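Local coordinates for gamma-butyrobetaine hydroxylase-like N-terminal domain-containing protein (Acidithiobacillus ferrooxidans, PDB 3LUU), which is of unknown function but binds a zinc ion and belongs to the gamma-butyrobetaine hydroxylase-like N-terminal domain family, at residues I17-E22 / L33-L38; E62-V67 / L79-G84; H29-T34 / Y94-D99. All blocks are in the same frame, centred on the assembly; numbering follows the deposited sequence. Where two conformers were deposited one is given.

Interactions 1 and 3 share Leu33 and Thr34 at the end of strand 30-34, and their centres lie about 10 Å apart. Interaction 1 pairs this strand with strand 20-25 and runs on into helix 35-40; interaction 3 sets the same strand against helix 92-98. Interaction 2 belongs to the second antiparallel sheet, its centre about 10 Å from interaction 1 and about 17 Å from interaction 3. Along the chain, interaction 3 begins on the strand where interaction 1 ends and brings residues 94-99 back to it, with interaction 2 falling between its segments. His37 of interaction 1 binds zinc with Glu41 and Glu101, and Leu98 of interaction 3 borders the site; interaction 2 is farther off.

Interaction 1 (I17-E22 / L33-L38); sequences ISRVME and LTFEHL. With ZN (zinc ion), chain B.
The Phe35 ring lies with one face over the backbone of Arg19 and Val20. Arg19 CA stands 4.0 Å from the centroid of the Phe35 ring, 25° off the ring normal, which meets the criterion for a CH-pi contact. With CG anti to its own carbonyl carbon (chi1 -69°), Phe35 turns back from the helix start onto the chain at Arg19 and Val20, which form a G1 beta bulge opposite Leu15. Its CE1 also meets Met21 CB at 4.0 Å. Met21, a selenomethionine, crosses Leu38 at about a right angle. Val20 and Thr34 meet on the other face of the sheet, Val20 CG1 to Thr34 CG2 at 3.9 Å.

Between the two faces the backbones pair antiparallel: Met21 N donates to Leu33 O at 2.7 Å and Leu33 N to Met21 O at 3.0 Å. Phe35 N then reaches Arg19 O at 2.9 Å. Thr34 is the N-cap, its OG1 accepting from His37 N at 3.0 Å; His37, third residue of the helix, binds zinc through NE2, together with Glu41 and Glu101.

This hairpin passes into helix 35-40, while strand 66-72 packs on Phe35 through Val66 and helix 92-98 on Leu38 through Leu95 and Leu98.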
ATOM      1  N   ILE A  17       5.698  -9.128  10.209  1.00 14.67           N
ATOM      2  CA  ILE A  17       5.851  -9.023  11.661  1.00 16.40           C
ATOM      3  C   ILE A  17       5.516  -7.598  12.126  1.00 16.50           C
ATOM      4  O   ILE A  17       4.704  -7.426  13.001  1.00 17.49           O
ATOM      5  CB  ILE A  17       7.275  -9.497  12.142  1.00 15.18           C
ATOM      6  CG1 ILE A  17       7.550 -10.943  11.649  1.00 15.31           C
ATOM      7  CG2 ILE A  17       7.435  -9.400  13.680  1.00 15.20           C
ATOM      8  CD1 ILE A  17       6.475 -11.931  11.994  1.00 17.91           C
ATOM      9  N   SER A  18       6.120  -6.594  11.508  1.00 14.71           N
ATOM     10  CA  SER A  18       5.863  -5.213  11.837  1.00 14.69           C
ATOM     11  C   SER A  18       4.561  -4.624  11.240  1.00 17.29           C
ATOM     12  O   SER A  18       4.116  -3.561  11.644  1.00 16.34           O
ATOM     13  CB  SER A  18       7.077  -4.384  11.466  1.00 14.85           C
ATOM     14  OG  SER A  18       7.327  -4.469  10.086  1.00 20.53           O
ATOM     15  N   ARG A  19       3.959  -5.334  10.293  1.00 16.40           N
ATOM     16  CA  ARG A  19       2.692  -4.965   9.667  1.00 14.59           C
ATOM     17  C   ARG A  19       2.768  -3.648   8.919  1.00 12.66           C
ATOM     18  O   ARG A  19       1.864  -2.799   9.029  1.00 13.83           O
ATOM     19  CB  ARG A  19       1.522  -5.017  10.654  1.00 17.42           C
ATOM     20  CG  ARG A  19       1.485  -6.347  11.406  1.00 24.15           C
ATOM     21  CD  ARG A  19       0.093  -6.963  11.555  1.00 42.06           C
ATOM     22  NE  ARG A  19      -0.739  -6.278  12.548  1.00 46.70           N
ATOM     23  CZ  ARG A  19      -0.574  -6.327  13.878  1.00 51.85           C
ATOM     24  NH1 ARG A  19       0.425  -7.015  14.429  1.00 51.63           N
ATOM     25  NH2 ARG A  19      -1.421  -5.667  14.678  1.00 46.09           N
ATOM     26  N   VAL A  20       3.812  -3.557   8.095  1.00 13.16           N
ATOM     27  CA  VAL A  20       4.032  -2.371   7.267  0.50 14.57           C
ATOM     28  C   VAL A  20       4.584  -2.792   5.934  1.00 15.93           C
ATOM     29  O   VAL A  20       5.284  -3.819   5.798  1.00 14.45           O
ATOM     30  CB  VAL A  20       4.969  -1.294   7.893  0.50 17.39           C
ATOM     31  CG1 VAL A  20       4.507  -0.924   9.287  0.50 16.98           C
ATOM     32  CG2 VAL A  20       6.431  -1.740   7.886  0.50 16.14           C
HETATM   33  N   MSE A  21       4.208  -2.013   4.920  1.00 14.45           N
HETATM   34  CA  MSE A  21       4.726  -2.236   3.566  1.00 16.36           C
HETATM   35  C   MSE A  21       5.702  -1.110   3.251  1.00 14.40           C
HETATM   36  O   MSE A  21       5.332   0.077   3.295  1.00 17.58           O
HETATM   37  CB  MSE A  21       3.620  -2.316   2.501  1.00 14.67           C
HETATM   38  CG  MSE A  21       4.118  -2.957   1.179  1.00 15.90           C
HETATM   39 SE   MSE A  21       2.716  -3.007  -0.101  0.75 16.78          SE
HETATM   40  CE  MSE A  21       2.336  -1.157  -0.479  1.00 19.54           C
ATOM     41  N   GLU A  22       6.941  -1.481   2.975  1.00 12.63           N
ATOM     42  CA  GLU A  22       7.965  -0.522   2.586  1.00 13.16           C
ATOM     43  C   GLU A  22       8.051  -0.477   1.077  1.00 13.84           C
ATOM     44  O   GLU A  22       7.949  -1.502   0.417  1.00 13.83           O
ATOM     45  CB  GLU A  22       9.313  -0.917   3.150  1.00 13.46           C
ATOM     46  CG  GLU A  22       9.339  -0.948   4.662  1.00 14.01           C
ATOM     47  CD  GLU A  22      10.750  -0.956   5.210  1.00 20.07           C
ATOM     48  OE1 GLU A  22      11.619  -1.571   4.576  1.00 15.31           O
ATOM     49  OE2 GLU A  22      11.006  -0.400   6.278  1.00 15.73           O
ATOM     50  N   LEU A  33       4.210   2.233   4.995  1.00 17.09           N
ATOM     51  CA  LEU A  33       2.769   2.353   5.087  1.00 14.44           C
ATOM     52  C   LEU A  33       2.233   1.154   5.858  1.00 16.56           C
ATOM     53  O   LEU A  33       2.486   0.021   5.455  1.00 14.59           O
ATOM     54  CB  LEU A  33       2.166   2.407   3.689  1.00 16.17           C
ATOM     55  CG  LEU A  33       2.502   3.679   2.905  1.00 16.05           C
ATOM     56  CD1 LEU A  33       2.107   3.483   1.454  1.00 19.02           C
ATOM     57  CD2 LEU A  33       1.781   4.859   3.569  1.00 17.05           C
ATOM     58  N   THR A  34       1.531   1.391   6.977  1.00 13.63           N
ATOM     59  CA  THR A  34       1.000   0.253   7.743  1.00 13.07           C
ATOM     60  C   THR A  34      -0.059  -0.503   6.923  1.00 12.89           C
ATOM     61  O   THR A  34      -0.839   0.075   6.130  1.00 14.69           O
ATOM     62  CB  THR A  34       0.396   0.645   9.117  1.00 11.58           C
ATOM     63  OG1 THR A  34      -0.735   1.475   8.912  1.00 13.36           O
ATOM     64  CG2 THR A  34       1.433   1.350  10.016  1.00 14.85           C
ATOM     65  N   PHE A  35      -0.100  -1.812   7.128  1.00 13.92           N
ATOM     66  CA  PHE A  35      -1.170  -2.627   6.542  1.00 13.33           C
ATOM     67  C   PHE A  35      -2.551  -2.065   6.876  1.00 12.83           C
ATOM     68  O   PHE A  35      -3.456  -2.053   6.031  1.00 15.39           O
ATOM     69  CB  PHE A  35      -1.045  -4.064   7.061  1.00 13.28           C
ATOM     70  CG  PHE A  35       0.172  -4.817   6.537  1.00 12.86           C
ATOM     71  CD1 PHE A  35       0.959  -4.320   5.508  1.00 17.90           C
ATOM     72  CD2 PHE A  35       0.487  -6.072   7.027  1.00 15.85           C
ATOM     73  CE1 PHE A  35       2.046  -5.021   5.023  1.00 15.43           C
ATOM     74  CE2 PHE A  35       1.596  -6.784   6.511  1.00 20.75           C
ATOM     75  CZ  PHE A  35       2.349  -6.247   5.499  1.00 14.46           C
ATOM     76  N   GLU A  36      -2.717  -1.622   8.124  1.00 12.97           N
ATOM     77  CA  GLU A  36      -3.970  -1.040   8.582  1.00 14.98           C
ATOM     78  C   GLU A  36      -4.359   0.165   7.748  1.00 14.30           C
ATOM     79  O   GLU A  36      -5.480   0.271   7.311  1.00 14.60           O
ATOM     80  CB  GLU A  36      -3.838  -0.586  10.018  1.00 14.73           C
ATOM     81  CG  GLU A  36      -5.106   0.047  10.575  1.00 16.34           C
ATOM     82  CD  GLU A  36      -4.912   0.701  11.943  1.00 13.73           C
ATOM     83  OE1 GLU A  36      -3.779   1.137  12.275  1.00 15.19           O
ATOM     84  OE2 GLU A  36      -5.916   0.761  12.692  1.00 14.88           O
ATOM     85  N   HIS A  37      -3.422   1.097   7.599  1.00 15.37           N
ATOM     86  CA  HIS A  37      -3.629   2.317   6.815  1.00 15.50           C
ATOM     87  C   HIS A  37      -4.019   1.995   5.377  1.00 14.91           C
ATOM     88  O   HIS A  37      -5.006   2.527   4.858  1.00 15.02           O
ATOM     89  CB  HIS A  37      -2.364   3.169   6.897  1.00 14.95           C
ATOM     90  CG  HIS A  37      -2.498   4.551   6.346  1.00 16.90           C
ATOM     91  ND1 HIS A  37      -1.409   5.373   6.167  1.00 18.36           N
ATOM     92  CD2 HIS A  37      -3.574   5.267   5.960  1.00 18.43           C
ATOM     93  CE1 HIS A  37      -1.809   6.531   5.685  1.00 21.61           C
ATOM     94  NE2 HIS A  37      -3.114   6.488   5.542  1.00 16.44           N
ATOM     95  N   LEU A  38      -3.291   1.071   4.765  1.00 14.82           N
ATOM     96  CA  LEU A  38      -3.594   0.642   3.401  1.00 14.49           C
ATOM     97  C   LEU A  38      -5.028   0.072   3.292  1.00 14.59           C
ATOM     98  O   LEU A  38      -5.785   0.372   2.355  1.00 15.97           O
ATOM     99  CB  LEU A  38      -2.551  -0.390   2.931  1.00 15.71           C
ATOM    100  CG  LEU A  38      -1.126   0.129   2.695  1.00 15.77           C
ATOM    101  CD1 LEU A  38      -0.159  -1.038   2.694  1.00 12.57           C
ATOM    102  CD2 LEU A  38      -1.039   0.913   1.392  1.00 16.38           C
TER
HETATM  103 ZN    ZN B 101      -4.277   8.123   5.191  1.00 24.27          ZN
HETATM  104  O   HOH W   1      -0.808  -2.456  10.260  1.00 16.55           O

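Interaction 2 (E62-V67 / L79-G84)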
ATOM      1  N   GLU A  62      -7.158  -2.810  12.513  1.00 15.20           N
ATOM      2  CA  GLU A  62      -5.821  -2.844  13.096  1.00 17.32           C
ATOM      3  C   GLU A  62      -5.137  -4.221  13.028  1.00 16.25           C
ATOM      4  O   GLU A  62      -3.910  -4.319  13.010  1.00 13.89           O
ATOM      5  CB  GLU A  62      -5.812  -2.301  14.523  1.00 18.57           C
ATOM      6  CG  GLU A  62      -6.532  -3.135  15.569  1.00 20.50           C
ATOM      7  CD  GLU A  62      -7.994  -2.749  15.729  1.00 20.10           C
ATOM      8  OE1 GLU A  62      -8.573  -2.171  14.778  1.00 19.15           O
ATOM      9  OE2 GLU A  62      -8.552  -3.018  16.817  1.00 27.05           O
ATOM     10  N   HIS A  63      -5.937  -5.281  12.968  1.00 15.95           N
ATOM     11  CA  HIS A  63      -5.377  -6.623  12.886  1.00 21.04           C
ATOM     12  C   HIS A  63      -5.317  -7.176  11.475  1.00 23.61           C
ATOM     13  O   HIS A  63      -4.854  -8.306  11.272  1.00 25.08           O
ATOM     14  CB  HIS A  63      -6.103  -7.558  13.849  1.00 23.98           C
ATOM     15  CG  HIS A  63      -5.641  -7.403  15.277  1.00 36.93           C
ATOM     16  ND1 HIS A  63      -6.453  -6.922  16.285  1.00 48.62           N
ATOM     17  CD2 HIS A  63      -4.437  -7.644  15.852  1.00 51.80           C
ATOM     18  CE1 HIS A  63      -5.776  -6.892  17.419  1.00 54.34           C
ATOM     19  NE2 HIS A  63      -4.548  -7.320  17.183  1.00 55.60           N
ATOM     20  N   VAL A  64      -5.670  -6.367  10.479  1.00 19.86           N
ATOM     21  CA  VAL A  64      -5.667  -6.852   9.095  1.00 20.01           C
ATOM     22  C   VAL A  64      -4.217  -6.872   8.558  1.00 21.49           C
ATOM     23  O   VAL A  64      -3.369  -6.036   8.963  1.00 24.93           O
ATOM     24  CB  VAL A  64      -6.704  -6.044   8.253  1.00 20.96           C
ATOM     25  CG1 VAL A  64      -6.689  -6.449   6.819  1.00 13.53           C
ATOM     26  CG2 VAL A  64      -8.158  -6.285   8.883  1.00 24.34           C
ATOM     27  N   SER A  65      -3.890  -7.887   7.751  1.00 18.37           N
ATOM     28  CA  SER A  65      -2.590  -7.923   7.112  1.00 21.07           C
ATOM     29  C   SER A  65      -2.710  -8.008   5.594  1.00 20.00           C
ATOM     30  O   SER A  65      -3.748  -8.366   5.065  1.00 15.10           O
ATOM     31  CB  SER A  65      -1.735  -9.067   7.663  1.00 21.70           C
ATOM     32  OG  SER A  65      -2.252 -10.309   7.246  1.00 32.55           O
ATOM     33  N   VAL A  66      -1.639  -7.606   4.905  1.00 18.99           N
ATOM     34  CA  VAL A  66      -1.506  -7.799   3.481  1.00 18.95           C
ATOM     35  C   VAL A  66      -0.919  -9.200   3.296  1.00 18.06           C
ATOM     36  O   VAL A  66       0.195  -9.507   3.745  1.00 21.11           O
ATOM     37  CB  VAL A  66      -0.637  -6.716   2.834  1.00 16.91           C
ATOM     38  CG1 VAL A  66      -0.347  -7.054   1.394  1.00 19.36           C
ATOM     39  CG2 VAL A  66      -1.343  -5.348   2.961  1.00 14.12           C
ATOM     40  N   VAL A  67      -1.703 -10.062   2.681  1.00 15.56           N
ATOM     41  CA  VAL A  67      -1.296 -11.440   2.440  1.00 17.96           C
ATOM     42  C   VAL A  67      -0.537 -11.604   1.128  1.00 19.53           C
ATOM     43  O   VAL A  67       0.330 -12.473   1.031  1.00 21.61           O
ATOM     44  CB  VAL A  67      -2.473 -12.405   2.580  1.00 19.14           C
ATOM     45  CG1 VAL A  67      -2.983 -12.328   4.014  1.00 21.59           C
ATOM     46  CG2 VAL A  67      -3.566 -12.115   1.592  1.00 19.99           C
ATOM     47  N   LEU A  79      -3.478  -5.306  -3.720  1.00 14.08           N
ATOM     48  CA  LEU A  79      -3.169  -5.831  -2.385  1.00 13.43           C
ATOM     49  C   LEU A  79      -4.284  -6.799  -1.979  1.00 15.13           C
ATOM     50  O   LEU A  79      -5.470  -6.504  -2.150  1.00 16.16           O
ATOM     51  CB  LEU A  79      -3.006  -4.717  -1.358  1.00 14.72           C
ATOM     52  CG  LEU A  79      -1.970  -3.631  -1.610  1.00 17.57           C
ATOM     53  CD1 LEU A  79      -1.830  -2.777  -0.376  1.00 19.52           C
ATOM     54  CD2 LEU A  79      -0.641  -4.233  -2.071  1.00 16.07           C
ATOM     55  N   HIS A  80      -3.903  -7.982  -1.515  1.00 14.17           N
ATOM     56  CA  HIS A  80      -4.853  -8.950  -0.956  1.00 15.84           C
ATOM     57  C   HIS A  80      -4.739  -8.910   0.563  1.00 17.46           C
ATOM     58  O   HIS A  80      -3.643  -9.054   1.116  1.00 18.23           O
ATOM     59  CB  HIS A  80      -4.571 -10.360  -1.460  1.00 15.06           C
ATOM     60  CG  HIS A  80      -4.690 -10.495  -2.937  1.00 23.35           C
ATOM     61  ND1 HIS A  80      -5.734 -11.162  -3.536  1.00 32.98           N
ATOM     62  CD2 HIS A  80      -3.925 -10.010  -3.938  1.00 24.72           C
ATOM     63  CE1 HIS A  80      -5.593 -11.096  -4.846  1.00 31.00           C
ATOM     64  NE2 HIS A  80      -4.503 -10.409  -5.116  1.00 27.13           N
ATOM     65  N   PHE A  81      -5.869  -8.719   1.219  1.00 17.23           N
ATOM     66  CA  PHE A  81      -5.912  -8.538   2.655  1.00 17.71           C
ATOM     67  C   PHE A  81      -6.472  -9.772   3.362  1.00 18.90           C
ATOM     68  O   PHE A  81      -7.163 -10.609   2.761  1.00 16.34           O
ATOM     69  CB  PHE A  81      -6.757  -7.307   3.009  1.00 15.68           C
ATOM     70  CG  PHE A  81      -6.163  -5.998   2.542  1.00 15.52           C
ATOM     71  CD1 PHE A  81      -5.183  -5.361   3.290  1.00 13.35           C
ATOM     72  CD2 PHE A  81      -6.628  -5.381   1.394  1.00 13.86           C
ATOM     73  CE1 PHE A  81      -4.652  -4.131   2.876  1.00 10.36           C
ATOM     74  CE2 PHE A  81      -6.103  -4.161   0.968  1.00 15.47           C
ATOM     75  CZ  PHE A  81      -5.106  -3.542   1.724  1.00 16.56           C
ATOM     76  N   SER A  82      -6.156  -9.870   4.649  1.00 18.94           N
ATOM     77  CA  SER A  82      -6.514 -11.030   5.453  1.00 18.83           C
ATOM     78  C   SER A  82      -8.010 -11.078   5.842  1.00 21.47           C
ATOM     79  O   SER A  82      -8.493 -12.115   6.270  1.00 22.99           O
ATOM     80  CB  SER A  82      -5.603 -11.089   6.674  1.00 18.08           C
ATOM     81  OG  SER A  82      -5.862 -10.009   7.537  1.00 15.78           O
ATOM     82  N   ASP A  83      -8.740  -9.971   5.691  1.00 22.36           N
ATOM     83  CA  ASP A  83     -10.201  -9.981   5.854  1.00 25.15           C
ATOM     84  C   ASP A  83     -10.986 -10.390   4.568  1.00 28.88           C
ATOM     85  O   ASP A  83     -12.200 -10.278   4.562  1.00 36.04           O
ATOM     86  CB  ASP A  83     -10.705  -8.646   6.437  1.00 21.75           C
ATOM     87  CG  ASP A  83     -10.396  -7.446   5.546  1.00 25.13           C
ATOM     88  OD1 ASP A  83      -9.598  -7.558   4.598  1.00 22.61           O
ATOM     89  OD2 ASP A  83     -10.983  -6.385   5.770  1.00 30.20           O
ATOM     90  N   GLY A  84     -10.311 -10.899   3.519  1.00 33.54           N
ATOM     91  CA  GLY A  84     -10.951 -11.350   2.232  1.00 34.05           C
ATOM     92  C   GLY A  84     -10.958 -10.290   1.113  1.00 33.63           C
ATOM     93  O   GLY A  84     -11.200 -10.572  -0.084  1.00 31.18           O
TER
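Val66 and Phe81 form an antiparallel non-hydrogen-bonded pair in the beta hairpin of strands 66-72 and 76-81, their CA atoms 4.5 Å apart. Backbone bonds lie to both sides of this pair along the strands. Ser82 N donates to Ser65 O, though the N-H is bent to 137°; Val67 N donates to His80 O at 2.7 Å. Weaker CA-H...O contacts complement them, from Phe81 CA to Ser65 O and from Val66 CA to His80 O.

Apolar contacts gather on the face that carries Val66 and Phe81. Val66 CG2 meets Phe81 CE1 at 3.5 Å and also approaches Leu79 CD1, while Val64 CG1 rests against Phe81 CB at 3.9 Å and has Asp83 OD1 beside it. Phe35 of helix 35-40 and Phe90 of strand 89-91 extend this cluster, touching Val66 and Phe81 respectively.

Polar side chains act where the strand gives way to the type I turn from Phe81 to Gly84. Asp83 OD2 forms salt bridges with Arg39 and Lys61. Ser82 has OG between its backbone N and carbonyl carbon (chi1 67°), where the hydroxyl accepts an almost straight bond from Ser65 N, with Ser65 N to Ser82 OG 2.9 Å and N-H...O 172°.

Interaction 3 (H29-T34 / Y94-D99); sequences HTSRLT and YLRRLD
A His-carboxylate hydrogen bond joins His29, just before strand 30-34, to Asp99. His29 NE2 donates to Asp99 OD2 at 2.6 Å. The carboxylate oxygen lies in the imidazole plane, at the ring edge, but the N-H is bent to 138°. On the acceptor side, the histidine arrives on the syn side of Asp99 OD2, 32° out of the carboxylate plane. Ser31 supplies a second bond: its OG donates to the same Asp99 OD2, also at 2.6 Å, from above that plane. The two donors come from opposite faces of the carboxylate, so one oxygen is gripped twice, which probably stabilises its negative charge and restricts rotation of the group. Ser31 OG is itself hydrogen-bonded to Trp25 NE1, which probably helps to position the hydroxyl.

The strand belongs to the antiparallel sheet of strands 9-15, 20-25 and 30-34, and segment 94-98 of the helix runs at 81° to strand 30-34, the axes approaching to 9.0 Å. Leu33 is the main apolar side chain between them. Its CD1 branch touches Leu95 O at 3.6 Å and also nears Leu95 CD2, whereas the CD2 branch packs on Leu98 CB at 3.9 Å, beside the zinc site: the Leu98 side chain comes within about 4 Å of the metal.

A bend at chi2 brings the Arg96 guanidinium to His29, whose CB and CD2 lie over one of its faces, with CB 3.6 Å from Arg96 NH2 and the two planes tilted to each other. Asp27 forms a salt bridge with Arg96 NH2, Arg6 O accepts a hydrogen bond from Arg96 NH1, and Trp25 makes a cation-pi contact with Arg96. A water donates to Arg32 O at 3.1 Å and, weakly, to Asp99 OD1.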
ATOM      1  N   HIS A  29      13.352   8.308  -1.369  1.00 21.36           N
ATOM      2  CA  HIS A  29      12.455   8.158  -0.257  1.00 19.54           C
ATOM      3  C   HIS A  29      12.042   6.679  -0.126  1.00 18.70           C
ATOM      4  O   HIS A  29      11.979   5.973  -1.114  1.00 17.15           O
ATOM      5  CB  HIS A  29      11.213   9.040  -0.463  1.00 20.67           C
ATOM      6  CG  HIS A  29      10.309   9.055   0.714  1.00 17.59           C
ATOM      7  ND1 HIS A  29      10.745   9.423   1.966  1.00 28.60           N
ATOM      8  CD2 HIS A  29       9.003   8.721   0.849  1.00 23.98           C
ATOM      9  CE1 HIS A  29       9.748   9.323   2.825  1.00 27.99           C
ATOM     10  NE2 HIS A  29       8.681   8.897   2.175  1.00 19.91           N
ATOM     11  N   THR A  30      11.810   6.227   1.110  1.00 22.46           N
ATOM     12  CA  THR A  30      11.169   4.934   1.371  1.00 21.70           C
ATOM     13  C   THR A  30       9.896   5.216   2.152  1.00 23.40           C
ATOM     14  O   THR A  30       9.932   5.856   3.218  1.00 24.19           O
ATOM     15  CB  THR A  30      12.073   3.979   2.158  1.00 21.61           C
ATOM     16  OG1 THR A  30      13.285   3.799   1.438  1.00 20.21           O
ATOM     17  CG2 THR A  30      11.397   2.585   2.370  1.00 16.75           C
ATOM     18  N   SER A  31       8.761   4.773   1.612  1.00 22.91           N
ATOM     19  CA  SER A  31       7.505   4.883   2.338  1.00 22.12           C
ATOM     20  C   SER A  31       7.397   3.691   3.241  1.00 23.26           C
ATOM     21  O   SER A  31       7.836   2.595   2.888  1.00 21.27           O
ATOM     22  CB  SER A  31       6.317   4.912   1.385  1.00 22.89           C
ATOM     23  OG  SER A  31       6.369   6.016   0.495  1.00 24.94           O
ATOM     24  N   ARG A  32       6.874   3.909   4.441  1.00 23.03           N
ATOM     25  CA  ARG A  32       6.538   2.823   5.334  1.00 23.55           C
ATOM     26  C   ARG A  32       5.059   3.023   5.658  1.00 23.96           C
ATOM     27  O   ARG A  32       4.708   3.867   6.482  1.00 24.71           O
ATOM     28  CB  ARG A  32       7.405   2.826   6.586  1.00 24.46           C
ATOM     29  CG  ARG A  32       8.892   2.638   6.337  1.00 30.09           C
ATOM     30  CD  ARG A  32       9.705   2.690   7.670  1.00 36.27           C
ATOM     31  NE  ARG A  32       9.963   1.354   8.195  1.00 44.17           N
ATOM     32  CZ  ARG A  32       9.215   0.692   9.082  1.00 54.29           C
ATOM     33  NH1 ARG A  32       8.132   1.232   9.630  1.00 58.21           N
ATOM     34  NH2 ARG A  32       9.573  -0.542   9.439  1.00 58.39           N
ATOM     35  N   LEU A  33       4.210   2.233   4.995  1.00 17.09           N
ATOM     36  CA  LEU A  33       2.769   2.353   5.087  1.00 14.44           C
ATOM     37  C   LEU A  33       2.233   1.154   5.858  1.00 16.56           C
ATOM     38  O   LEU A  33       2.486   0.021   5.455  1.00 14.59           O
ATOM     39  CB  LEU A  33       2.166   2.407   3.689  1.00 16.17           C
ATOM     40  CG  LEU A  33       2.502   3.679   2.905  1.00 16.05           C
ATOM     41  CD1 LEU A  33       2.107   3.483   1.454  1.00 19.02           C
ATOM     42  CD2 LEU A  33       1.781   4.859   3.569  1.00 17.05           C
ATOM     43  N   THR A  34       1.531   1.391   6.977  1.00 13.63           N
ATOM     44  CA  THR A  34       1.000   0.253   7.743  1.00 13.07           C
ATOM     45  C   THR A  34      -0.059  -0.503   6.923  1.00 12.89           C
ATOM     46  O   THR A  34      -0.839   0.075   6.130  1.00 14.69           O
ATOM     47  CB  THR A  34       0.396   0.645   9.117  1.00 11.58           C
ATOM     48  OG1 THR A  34      -0.735   1.475   8.912  1.00 13.36           O
ATOM     49  CG2 THR A  34       1.433   1.350  10.016  1.00 14.85           C
ATOM     50  N   TYR A  94      -0.967   6.956  -5.881  1.00 18.26           N
ATOM     51  CA  TYR A  94      -1.792   6.853  -4.679  1.00 18.10           C
ATOM     52  C   TYR A  94      -0.995   6.406  -3.443  1.00 16.67           C
ATOM     53  O   TYR A  94      -1.148   6.978  -2.383  1.00 15.25           O
ATOM     54  CB  TYR A  94      -2.916   5.865  -4.917  1.00 18.44           C
ATOM     55  CG  TYR A  94      -3.961   5.827  -3.851  1.00 20.62           C
ATOM     56  CD1 TYR A  94      -4.765   6.921  -3.611  1.00 35.37           C
ATOM     57  CD2 TYR A  94      -4.172   4.709  -3.116  1.00 22.74           C
ATOM     58  CE1 TYR A  94      -5.727   6.891  -2.643  1.00 34.67           C
ATOM     59  CE2 TYR A  94      -5.146   4.670  -2.148  1.00 22.07           C
ATOM     60  CZ  TYR A  94      -5.914   5.753  -1.921  1.00 24.58           C
ATOM     61  OH  TYR A  94      -6.899   5.690  -0.967  1.00 31.30           O
ATOM     62  N   LEU A  95      -0.163   5.381  -3.584  1.00 14.99           N
ATOM     63  CA  LEU A  95       0.654   4.905  -2.475  1.00 17.59           C
ATOM     64  C   LEU A  95       1.572   6.000  -1.968  1.00 19.33           C
ATOM     65  O   LEU A  95       1.680   6.237  -0.750  1.00 19.03           O
ATOM     66  CB  LEU A  95       1.496   3.709  -2.883  1.00 18.32           C
ATOM     67  CG  LEU A  95       0.765   2.422  -3.129  1.00 19.57           C
ATOM     68  CD1 LEU A  95       1.760   1.429  -3.734  1.00 16.54           C
ATOM     69  CD2 LEU A  95       0.171   1.914  -1.826  1.00 14.97           C
ATOM     70  N   ARG A  96       2.218   6.700  -2.892  1.00 19.73           N
ATOM     71  CA  ARG A  96       3.075   7.808  -2.498  1.00 22.01           C
ATOM     72  C   ARG A  96       2.305   8.901  -1.736  1.00 23.42           C
ATOM     73  O   ARG A  96       2.799   9.428  -0.725  1.00 23.01           O
ATOM     74  CB  ARG A  96       3.795   8.372  -3.717  1.00 21.38           C
ATOM     75  CG  ARG A  96       4.857   9.322  -3.414  1.00 25.89           C
ATOM     76  CD  ARG A  96       5.957   8.718  -2.579  1.00 25.89           C
ATOM     77  NE  ARG A  96       6.807   9.801  -2.108  1.00 27.31           N
ATOM     78  CZ  ARG A  96       8.030  10.082  -2.546  1.00 31.74           C
ATOM     79  NH1 ARG A  96       8.636   9.354  -3.493  1.00 19.78           N
ATOM     80  NH2 ARG A  96       8.654  11.121  -2.014  1.00 36.92           N
ATOM     81  N   ARG A  97       1.110   9.221  -2.227  1.00 22.52           N
ATOM     82  CA  ARG A  97       0.199  10.190  -1.612  1.00 24.63           C
ATOM     83  C   ARG A  97      -0.220   9.789  -0.198  1.00 24.69           C
ATOM     84  O   ARG A  97      -0.390  10.659   0.660  1.00 21.75           O
ATOM     85  CB  ARG A  97      -1.061  10.397  -2.490  1.00 27.76           C
ATOM     86  CG  ARG A  97      -1.089  11.692  -3.351  1.00 40.46           C
ATOM     87  CD  ARG A  97      -2.269  11.746  -4.386  1.00 51.10           C
ATOM     88  NE  ARG A  97      -3.504  11.067  -3.932  1.00 61.34           N
ATOM     89  CZ  ARG A  97      -4.702  11.630  -3.705  1.00 70.87           C
ATOM     90  NH1 ARG A  97      -4.923  12.936  -3.900  1.00 75.98           N
ATOM     91  NH2 ARG A  97      -5.714  10.860  -3.290  1.00 70.67           N
ATOM     92  N   LEU A  98      -0.384   8.484   0.049  1.00 21.86           N
ATOM     93  CA  LEU A  98      -0.716   7.997   1.399  1.00 24.30           C
ATOM     94  C   LEU A  98       0.379   8.262   2.414  1.00 25.86           C
ATOM     95  O   LEU A  98       0.103   8.290   3.604  1.00 24.17           O
ATOM     96  CB  LEU A  98      -1.074   6.505   1.424  1.00 22.40           C
ATOM     97  CG  LEU A  98      -2.388   6.072   0.793  1.00 20.69           C
ATOM     98  CD1 LEU A  98      -2.465   4.554   0.958  1.00 15.24           C
ATOM     99  CD2 LEU A  98      -3.660   6.734   1.347  1.00 19.63           C
ATOM    100  N   ASP A  99       1.619   8.446   1.966  1.00 29.46           N
ATOM    101  CA  ASP A  99       2.708   8.815   2.883  1.00 34.67           C
ATOM    102  C   ASP A  99       2.437  10.131   3.665  1.00 38.92           C
ATOM    103  O   ASP A  99       2.910  10.304   4.790  1.00 41.82           O
ATOM    104  CB  ASP A  99       4.030   8.944   2.118  1.00 38.49           C
ATOM    105  CG  ASP A  99       5.135   8.077   2.683  1.00 38.11           C
ATOM    106  OD1 ASP A  99       4.960   7.355   3.696  1.00 44.15           O
ATOM    107  OD2 ASP A  99       6.203   8.127   2.067  1.00 40.61           O
TER
HETATM  108  O   HOH W   2       3.002   6.430   6.330  1.00 52.53           O